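Side-chain contacts in L-ribulose 3-epimerase (Mesorhizobium loti, PDB 3VYL), which catalyses the epimerization of ketoses at C3, probably interconverting L-ribulose and L-xylulose most efficiently, on a TIM barrel that binds a manganese ion: residues Glu86-Thr91 and Ala128-Val133; His197-Ile202 and Thr230-Ala235; Arg22-Thr27 and Lys52-Leu57. All blocks are in the same frame, centred on the assembly; numbering follows the deposited sequence.

Contact 1: residues Glu86-Thr91 and Ala128-Val133; sequences EILNQT and AALAKV
L88 of helix 78-98 packs against L130 and V133 of helix 120-139, two neighbouring helices on the outside of the TIM barrel that follow strands 60-66 and 102-104. The short segments run nearly parallel, their axes 25° apart and 11.0 Å from each other at closest approach.

The apolar contact centres on L88. Its CB lies 3.8 Å from V133 CG1, and its CD2 reaches further, to L130 CD2 at 4.0 Å. Both partners meet L88 at about a right angle. V133 holds CG1 anti to its backbone N (chi1 -177°), which turns that methyl to CB and CG of L88 while CG2 faces L88 CD2. L130 also packs on L144 and L146 of strand 143-147, so the helix pair is tied to the barrel wall. L88 touches L67, in the loop after strand 60-66.

At the edge of this apolar patch the amide of N89 leans in, OD1 lying 4.2 Å from V133 CG1, a van der Waals contact.

No hydrogen bond joins the two segments. Within helix 78-98, I87 O accepts from both T91 N and T91 OG1, which arrive from opposite faces of its carbonyl plane, the hydroxyl at 2.7 Å from I87 O.

Contact 2: residues His197-Ile202 and Thr230-Ala235; sequences HAAGKI and TAIGYA
A199 opens the contact with I232, its CB resting 3.9 Å from I232 CG2, just past the end of helix 191-197. A198 has already left helical geometry, and a type II turn from A198 to K201, closed by K201 N to A198 O at 2.9 Å, carries the chain past G200 into strand 202-207 of the TIM barrel. The positive phi of G200 suits glycine at that place in the turn.

I202, the first residue of the strand, makes two contacts by different branches. Its CD1 meets I232 CD1 end to end at 3.6 Å, the two side chains crossing at about a right angle. I232 holds CG1 between its backbone N and carbonyl carbon (chi1 62°), sending CD1 to I202 while CG2 stays beside A199. The other branch, CG2, lies 3.6 Å from Y234 CE1. I202 O meets the same ring atom at 3.4 Å, at the edge and in the ring plane.

Across from the turn, helix 222-231 ends in a Schellman motif with G233 at positive phi, which brings I232 and Y234 to the same partner. The Y234 hydroxyl bonds to D237 O, just before strand 238-240. A serine in place of Y234 would probably leave the I202 CG2 methyl without its aromatic neighbour and D237 O without the phenol's hydrogen bond.

No hydrogen bond crosses between the segments: cohesion rests on methyl and ring packing, with a ring C-H edge beside a carbonyl oxygen as its polar element.

Contact 3: residues Arg22-Thr27 and Lys52-Leu57; sequences RTLANT and KRIADL
L24 projects from helix 17-30 toward R53, I54 and L57 of helix 47-57, joining the first two helices of the TIM barrel's outer layer. The segments are almost parallel, with 13° between their directions and 10.8 Å between their axes at closest approach. The helices are linked through strand 34-37, giving a beta-alpha-beta-alpha succession in which each helix packs on the next.

L24 meets its three partners with different atoms. CD2 reaches the R53-I54 step of the other segment, where it lies 4.2 Å from I54 CG1 and 4.3 Å from R53 CB. L24 and I54 cross at about a right angle. I54 sets CG1 anti to its carbonyl carbon (chi1 -70°), placing that methylene, rather than CG2, against the leucine methyl. One helical turn beyond R53, L57 comes in against the base of L24: its CD2 lies 4.1 Å from L24 CB. Thus the root of L24 meets L57, while its end meets R53 and I54.

Inward, L24 and I54 both rest on F37 of strand 34-37, so the two helices share one aromatic footing on the barrel wall. R53 has a double role. Its CB joins the apolar patch, whereas its guanidinium turns to E21, one helical turn before A25 in helix 17-30, in a salt bridge through NH2. The helices are therefore linked by a charge pair beside the apolar packing.

T23 and T27 lie on the side of helix 17-30 that faces strand 34-37, both touching I35. T23 O takes two donors from one residue, T27 N and T27 OG1; the hydroxyl stands above the carbonyl plane, 43° out of it, with OG1 2.8 Å from T23 O.

How the contacts relate
From the N terminus, contact 3 comes first: helix 17-30 meets helix 47-57, closing a loop that contains strand 34-37. Contact 1 follows, bringing helix 78-98 against helix 120-139 around strand 102-104. Last, contact 2 joins the turn before strand 202-207 to the end of helix 222-231, closing a loop that holds the rest of that strand and most of that helix. The loops lie in series; none encloses or crosses another. Their centres stand 26 to 29 Å apart and they do not touch. Contacts 1 and 3 are helix-helix packings in the outer layer, whereas contact 2 joins loop residues and the start of a strand. Each ties the chain around one strand of the eight-stranded barrel.

Contact 1: residues Glu86-Thr91 and Ala128-Val133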
loop_
_atom_site.group_PDB
_atom_site.type_symbol
_atom_site.label_atom_id
_atom_site.label_comp_id
_atom_site.label_asym_id
_atom_site.label_seq_id
_atom_site.Cartn_x
_atom_site.Cartn_y
_atom_site.Cartn_z
ATOM N N GLU A 86 38.226 5.691 -21.687
ATOM C CA GLU A 86 39.298 6.301 -20.894
ATOM C C GLU A 86 38.808 6.875 -19.562
ATOM O O GLU A 86 39.547 6.850 -18.569
ATOM C CB GLU A 86 40.095 7.340 -21.708
ATOM C CG GLU A 86 41.333 7.925 -21.004
ATOM C CD GLU A 86 42.377 6.884 -20.574
ATOM O OE1 GLU A 86 42.435 5.769 -21.158
ATOM O OE2 GLU A 86 43.162 7.193 -19.646
ATOM N N ILE A 87 37.575 7.385 -19.534
ATOM C CA ILE A 87 36.974 7.836 -18.272
ATOM C C ILE A 87 36.714 6.627 -17.365
ATOM O O ILE A 87 36.978 6.677 -16.158
ATOM C CB ILE A 87 35.681 8.656 -18.482
ATOM C CG1 ILE A 87 36.020 10.045 -19.040
ATOM C CG2 ILE A 87 34.917 8.806 -17.164
ATOM C CD1 ILE A 87 34.896 10.695 -19.814
ATOM N N LEU A 88 36.212 5.546 -17.964
ATOM C CA LEU A 88 35.979 4.291 -17.253
ATOM C C LEU A 88 37.254 3.738 -16.608
ATOM O O LEU A 88 37.270 3.447 -15.398
ATOM C CB LEU A 88 35.354 3.262 -18.199
ATOM C CG LEU A 88 33.845 2.983 -18.168
ATOM C CD1 LEU A 88 33.018 4.143 -17.637
ATOM C CD2 LEU A 88 33.374 2.574 -19.553
ATOM N N ASN A 89 38.316 3.619 -17.413
ATOM C CA ASN A 89 39.610 3.097 -16.957
ATOM C C ASN A 89 40.193 3.910 -15.803
ATOM O O ASN A 89 40.773 3.352 -14.863
ATOM C CB ASN A 89 40.613 3.032 -18.109
ATOM C CG ASN A 89 40.337 1.891 -19.073
ATOM O OD1 ASN A 89 39.930 0.796 -18.675
ATOM N ND2 ASN A 89 40.577 2.136 -20.354
ATOM N N GLN A 90 40.020 5.226 -15.873
ATOM C CA GLN A 90 40.525 6.113 -14.836
ATOM C C GLN A 90 39.740 5.930 -13.539
ATOM O O GLN A 90 40.322 5.833 -12.462
ATOM C CB GLN A 90 40.473 7.560 -15.322
ATOM C CG GLN A 90 41.525 8.466 -14.696
ATOM C CD GLN A 90 41.580 9.838 -15.351
ATOM O OE1 GLN A 90 41.154 10.013 -16.500
ATOM N NE2 GLN A 90 42.105 10.821 -14.622
ATOM N N THR A 91 38.418 5.854 -13.659
ATOM C CA THR A 91 37.523 5.652 -12.514
ATOM C C THR A 91 37.820 4.349 -11.765
ATOM O O THR A 91 37.730 4.292 -10.534
ATOM C CB THR A 91 36.040 5.675 -12.956
ATOM O OG1 THR A 91 35.806 6.823 -13.782
ATOM C CG2 THR A 91 35.100 5.725 -11.744
ATOM N N ALA A 128 29.678 -4.526 -26.094
ATOM C CA ALA A 128 31.014 -4.908 -26.563
ATOM C C ALA A 128 32.099 -4.185 -25.783
ATOM O O ALA A 128 33.057 -4.808 -25.324
ATOM C CB ALA A 128 31.157 -4.662 -28.056
ATOM N N ALA A 129 31.927 -2.881 -25.594
ATOM C CA ALA A 129 32.929 -2.082 -24.908
ATOM C C ALA A 129 33.022 -2.413 -23.425
ATOM O O ALA A 129 34.132 -2.547 -22.881
ATOM C CB ALA A 129 32.671 -0.598 -25.110
ATOM N N LEU A 130 31.867 -2.549 -22.772
ATOM C CA LEU A 130 31.848 -2.826 -21.331
ATOM C C LEU A 130 32.346 -4.232 -20.997
ATOM O O LEU A 130 33.005 -4.426 -19.970
ATOM C CB LEU A 130 30.470 -2.554 -20.720
ATOM C CG LEU A 130 30.174 -1.087 -20.381
ATOM C CD1 LEU A 130 28.684 -0.892 -20.159
ATOM C CD2 LEU A 130 30.967 -0.592 -19.177
ATOM N N ALA A 131 32.060 -5.193 -21.879
ATOM C CA ALA A 131 32.679 -6.521 -21.809
ATOM C C ALA A 131 34.202 -6.426 -21.603
ATOM O O ALA A 131 34.776 -7.207 -20.837
ATOM C CB ALA A 131 32.358 -7.327 -23.063
ATOM N N LYS A 132 34.841 -5.466 -22.272
ATOM C CA LYS A 132 36.291 -5.290 -22.167
ATOM C C LYS A 132 36.712 -4.560 -20.896
ATOM O O LYS A 132 37.677 -4.953 -20.230
ATOM C CB LYS A 132 36.841 -4.561 -23.391
ATOM C CG LYS A 132 36.823 -5.395 -24.662
ATOM C CD LYS A 132 37.977 -5.019 -25.581
ATOM C CE LYS A 132 37.760 -3.686 -26.284
ATOM N NZ LYS A 132 36.596 -3.725 -27.215
ATOM N N VAL A 133 35.986 -3.498 -20.564
ATOM C CA VAL A 133 36.324 -2.669 -19.419
ATOM C C VAL A 133 36.129 -3.451 -18.119
ATOM O O VAL A 133 36.760 -3.146 -17.094
ATOM C CB VAL A 133 35.493 -1.374 -19.425
ATOM C CG1 VAL A 133 35.895 -0.459 -18.280
ATOM C CG2 VAL A 133 35.651 -0.656 -20.759
#

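Contact 2: residues His197-Ile202 and Thr230-Ala235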
loop_
_atom_site.group_PDB
_atom_site.type_symbol
_atom_site.label_atom_id
_atom_site.label_comp_id
_atom_site.label_asym_id
_atom_site.label_seq_id
_atom_site.Cartn_x
_atom_site.Cartn_y
_atom_site.Cartn_z
ATOM N N HIS A 197 13.108 -10.467 -9.757
ATOM C CA HIS A 197 13.493 -10.892 -11.086
ATOM C C HIS A 197 14.978 -10.803 -11.309
ATOM O O HIS A 197 15.518 -11.515 -12.144
ATOM C CB HIS A 197 12.743 -10.051 -12.105
ATOM C CG HIS A 197 12.909 -10.518 -13.523
ATOM N ND1 HIS A 197 12.473 -11.720 -13.943
ATOM C CD2 HIS A 197 13.469 -9.886 -14.634
ATOM C CE1 HIS A 197 12.750 -11.864 -15.257
ATOM N NE2 HIS A 197 13.364 -10.740 -15.678
ATOM N N ALA A 198 15.651 -9.935 -10.551
ATOM C CA ALA A 198 17.081 -9.635 -10.736
ATOM C C ALA A 198 18.014 -10.379 -9.768
ATOM O O ALA A 198 19.217 -10.108 -9.732
ATOM C CB ALA A 198 17.306 -8.133 -10.632
ATOM N N ALA A 199 17.456 -11.308 -8.989
ATOM C CA ALA A 199 18.196 -12.072 -7.978
ATOM C C ALA A 199 19.539 -12.601 -8.469
ATOM O O ALA A 199 19.636 -13.170 -9.566
ATOM C CB ALA A 199 17.347 -13.220 -7.469
ATOM N N GLY A 200 20.572 -12.390 -7.655
ATOM C CA GLY A 200 21.935 -12.818 -7.978
ATOM C C GLY A 200 22.588 -12.091 -9.146
ATOM O O GLY A 200 23.594 -12.543 -9.696
ATOM N N LYS A 201 22.007 -10.971 -9.545
ATOM C CA LYS A 201 22.641 -10.116 -10.529
ATOM C C LYS A 201 22.679 -8.670 -10.031
ATOM O O LYS A 201 23.022 -7.761 -10.773
ATOM C CB LYS A 201 21.950 -10.245 -11.895
ATOM C CG LYS A 201 22.505 -11.346 -12.800
ATOM C CD LYS A 201 23.924 -11.024 -13.274
ATOM C CE LYS A 201 24.282 -11.704 -14.589
ATOM N NZ LYS A 201 24.890 -13.052 -14.425
ATOM N N ILE A 202 22.333 -8.475 -8.759
ATOM C CA ILE A 202 22.347 -7.153 -8.156
ATOM C C ILE A 202 23.644 -6.909 -7.397
ATOM O O ILE A 202 23.911 -7.562 -6.388
ATOM C CB ILE A 202 21.160 -6.920 -7.192
ATOM C CG1 ILE A 202 19.829 -7.282 -7.854
ATOM C CG2 ILE A 202 21.142 -5.467 -6.738
ATOM C CD1 ILE A 202 18.664 -7.383 -6.886
ATOM N N THR A 230 15.118 -8.922 1.047
ATOM C CA THR A 230 15.177 -9.982 2.049
ATOM C C THR A 230 14.730 -11.327 1.466
ATOM O O THR A 230 15.312 -12.362 1.783
ATOM C CB THR A 230 14.329 -9.633 3.277
ATOM O OG1 THR A 230 14.775 -8.383 3.828
ATOM C CG2 THR A 230 14.387 -10.742 4.339
ATOM N N ALA A 231 13.719 -11.316 0.602
ATOM C CA ALA A 231 13.289 -12.558 -0.025
ATOM C C ALA A 231 14.409 -13.158 -0.849
ATOM O O ALA A 231 14.560 -14.368 -0.883
ATOM C CB ALA A 231 12.058 -12.342 -0.885
ATOM N N ILE A 232 15.196 -12.311 -1.508
ATOM C CA ILE A 232 16.275 -12.782 -2.380
ATOM C C ILE A 232 17.590 -12.948 -1.609
ATOM O O ILE A 232 18.593 -13.342 -2.193
ATOM C CB ILE A 232 16.501 -11.873 -3.631
ATOM C CG1 ILE A 232 16.909 -10.449 -3.233
ATOM C CG2 ILE A 232 15.271 -11.841 -4.523
ATOM C CD1 ILE A 232 17.720 -9.727 -4.285
ATOM N N GLY A 233 17.576 -12.642 -0.307
ATOM C CA GLY A 233 18.775 -12.741 0.542
ATOM C C GLY A 233 19.925 -11.863 0.058
ATOM O O GLY A 233 21.056 -12.332 -0.102
ATOM N N TYR A 234 19.628 -10.587 -0.187
ATOM C CA TYR A 234 20.611 -9.646 -0.692
ATOM C C TYR A 234 21.591 -9.294 0.418
ATOM O O TYR A 234 21.196 -8.820 1.481
ATOM C CB TYR A 234 19.923 -8.400 -1.252
ATOM C CG TYR A 234 20.871 -7.347 -1.779
ATOM C CD1 TYR A 234 21.440 -7.461 -3.050
ATOM C CD2 TYR A 234 21.202 -6.230 -1.005
ATOM C CE1 TYR A 234 22.307 -6.492 -3.530
ATOM C CE2 TYR A 234 22.061 -5.262 -1.478
ATOM C CZ TYR A 234 22.602 -5.394 -2.737
ATOM O OH TYR A 234 23.458 -4.428 -3.208
ATOM N N ALA A 235 22.870 -9.551 0.169
ATOM C CA ALA A 235 23.867 -9.450 1.232
ATOM C C ALA A 235 24.980 -8.466 0.911
ATOM O O ALA A 235 26.090 -8.600 1.415
ATOM C CB ALA A 235 24.444 -10.824 1.534
#

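Contact 3: residues Arg22-Thr27 and Lys52-Leu57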
loop_
_atom_site.group_PDB
_atom_site.type_symbol
_atom_site.label_atom_id
_atom_site.label_comp_id
_atom_site.label_asym_id
_atom_site.label_seq_id
_atom_site.Cartn_x
_atom_site.Cartn_y
_atom_site.Cartn_z
ATOM N N ARG A 22 35.341 16.611 6.147
ATOM C CA ARG A 22 34.008 16.841 6.703
ATOM C C ARG A 22 32.996 15.776 6.256
ATOM O O ARG A 22 32.266 15.222 7.083
ATOM C CB ARG A 22 33.517 18.241 6.339
ATOM C CG ARG A 22 33.672 19.236 7.468
ATOM C CD ARG A 22 32.338 19.517 8.135
ATOM N NE ARG A 22 32.450 19.494 9.594
ATOM C CZ ARG A 22 31.490 19.874 10.436
ATOM N NH1 ARG A 22 30.330 20.337 9.985
ATOM N NH2 ARG A 22 31.700 19.796 11.739
ATOM N N THR A 23 32.967 15.494 4.956
ATOM C CA THR A 23 32.094 14.469 4.404
ATOM C C THR A 23 32.203 13.181 5.232
ATOM O O THR A 23 31.202 12.653 5.719
ATOM C CB THR A 23 32.414 14.243 2.913
ATOM O OG1 THR A 23 32.170 15.459 2.203
ATOM C CG2 THR A 23 31.544 13.174 2.311
ATOM N N LEU A 24 33.434 12.718 5.421
ATOM C CA LEU A 24 33.737 11.525 6.206
ATOM C C LEU A 24 33.253 11.592 7.657
ATOM O O LEU A 24 32.592 10.679 8.129
ATOM C CB LEU A 24 35.241 11.240 6.148
ATOM C CG LEU A 24 35.799 10.400 4.985
ATOM C CD1 LEU A 24 34.948 10.460 3.721
ATOM C CD2 LEU A 24 37.248 10.770 4.688
ATOM N N ALA A 25 33.570 12.666 8.366
ATOM C CA ALA A 25 33.163 12.789 9.768
ATOM C C ALA A 25 31.642 12.874 9.916
ATOM O O ALA A 25 31.069 12.394 10.912
ATOM C CB ALA A 25 33.833 13.993 10.424
ATOM N N ASN A 26 30.994 13.501 8.933
ATOM C CA ASN A 26 29.544 13.590 8.917
ATOM C C ASN A 26 28.928 12.216 8.677
ATOM O O ASN A 26 28.020 11.817 9.402
ATOM C CB ASN A 26 29.065 14.623 7.895
ATOM C CG ASN A 26 29.286 16.050 8.365
ATOM O OD1 ASN A 26 30.100 16.300 9.254
ATOM N ND2 ASN A 26 28.560 16.991 7.774
ATOM N N THR A 27 29.456 11.488 7.692
ATOM C CA THR A 27 29.084 10.101 7.447
ATOM C C THR A 27 29.073 9.261 8.736
ATOM O O THR A 27 28.074 8.597 9.042
ATOM C CB THR A 27 30.026 9.447 6.419
ATOM O OG1 THR A 27 29.997 10.192 5.197
ATOM C CG2 THR A 27 29.606 8.025 6.135
ATOM N N LYS A 52 43.563 6.300 3.328
ATOM C CA LYS A 52 44.036 6.016 4.673
ATOM C C LYS A 52 43.079 6.614 5.686
ATOM O O LYS A 52 42.905 6.077 6.781
ATOM C CB LYS A 52 45.453 6.561 4.887
ATOM C CG LYS A 52 46.327 5.741 5.842
ATOM C CD LYS A 52 46.035 5.965 7.329
ATOM C CE LYS A 52 46.219 7.419 7.768
ATOM N NZ LYS A 52 47.642 7.871 7.757
ATOM N N ARG A 53 42.455 7.724 5.318
ATOM C CA ARG A 53 41.514 8.380 6.212
ATOM C C ARG A 53 40.170 7.646 6.216
ATOM O O ARG A 53 39.502 7.574 7.251
ATOM C CB ARG A 53 41.340 9.850 5.840
ATOM C CG ARG A 53 41.846 10.791 6.932
ATOM C CD ARG A 53 41.249 10.444 8.295
ATOM N NE ARG A 53 40.164 11.354 8.722
ATOM C CZ ARG A 53 40.087 12.657 8.438
ATOM N NH1 ARG A 53 41.042 13.267 7.723
ATOM N NH2 ARG A 53 39.041 13.365 8.886
ATOM N N ILE A 54 39.794 7.098 5.058
ATOM C CA ILE A 54 38.612 6.248 4.938
ATOM C C ILE A 54 38.748 4.977 5.792
ATOM O O ILE A 54 37.862 4.669 6.599
ATOM C CB ILE A 54 38.300 5.896 3.462
ATOM C CG1 ILE A 54 37.802 7.132 2.708
ATOM C CG2 ILE A 54 37.234 4.816 3.374
ATOM C CD1 ILE A 54 37.835 6.985 1.201
ATOM N N ALA A 55 39.860 4.258 5.628
ATOM C CA ALA A 55 40.104 3.029 6.403
ATOM C C ALA A 55 40.203 3.275 7.915
ATOM O O ALA A 55 39.686 2.480 8.698
ATOM C CB ALA A 55 41.329 2.286 5.888
ATOM N N ASP A 56 40.842 4.375 8.316
ATOM C CA ASP A 56 40.950 4.733 9.735
ATOM C C ASP A 56 39.588 4.948 10.402
ATOM O O ASP A 56 39.398 4.585 11.574
ATOM C CB ASP A 56 41.846 5.967 9.936
ATOM C CG ASP A 56 43.251 5.609 10.435
ATOM O OD1 ASP A 56 43.981 4.859 9.740
ATOM O OD2 ASP A 56 43.629 6.092 11.530
ATOM N N LEU A 57 38.652 5.536 9.653
ATOM C CA LEU A 57 37.281 5.739 10.135
ATOM C C LEU A 57 36.458 4.445 10.146
ATOM O O LEU A 57 35.439 4.357 10.834
ATOM C CB LEU A 57 36.559 6.806 9.307
ATOM C CG LEU A 57 36.386 8.255 9.787
ATOM C CD1 LEU A 57 36.579 8.397 11.293
ATOM C CD2 LEU A 57 37.293 9.206 9.029
#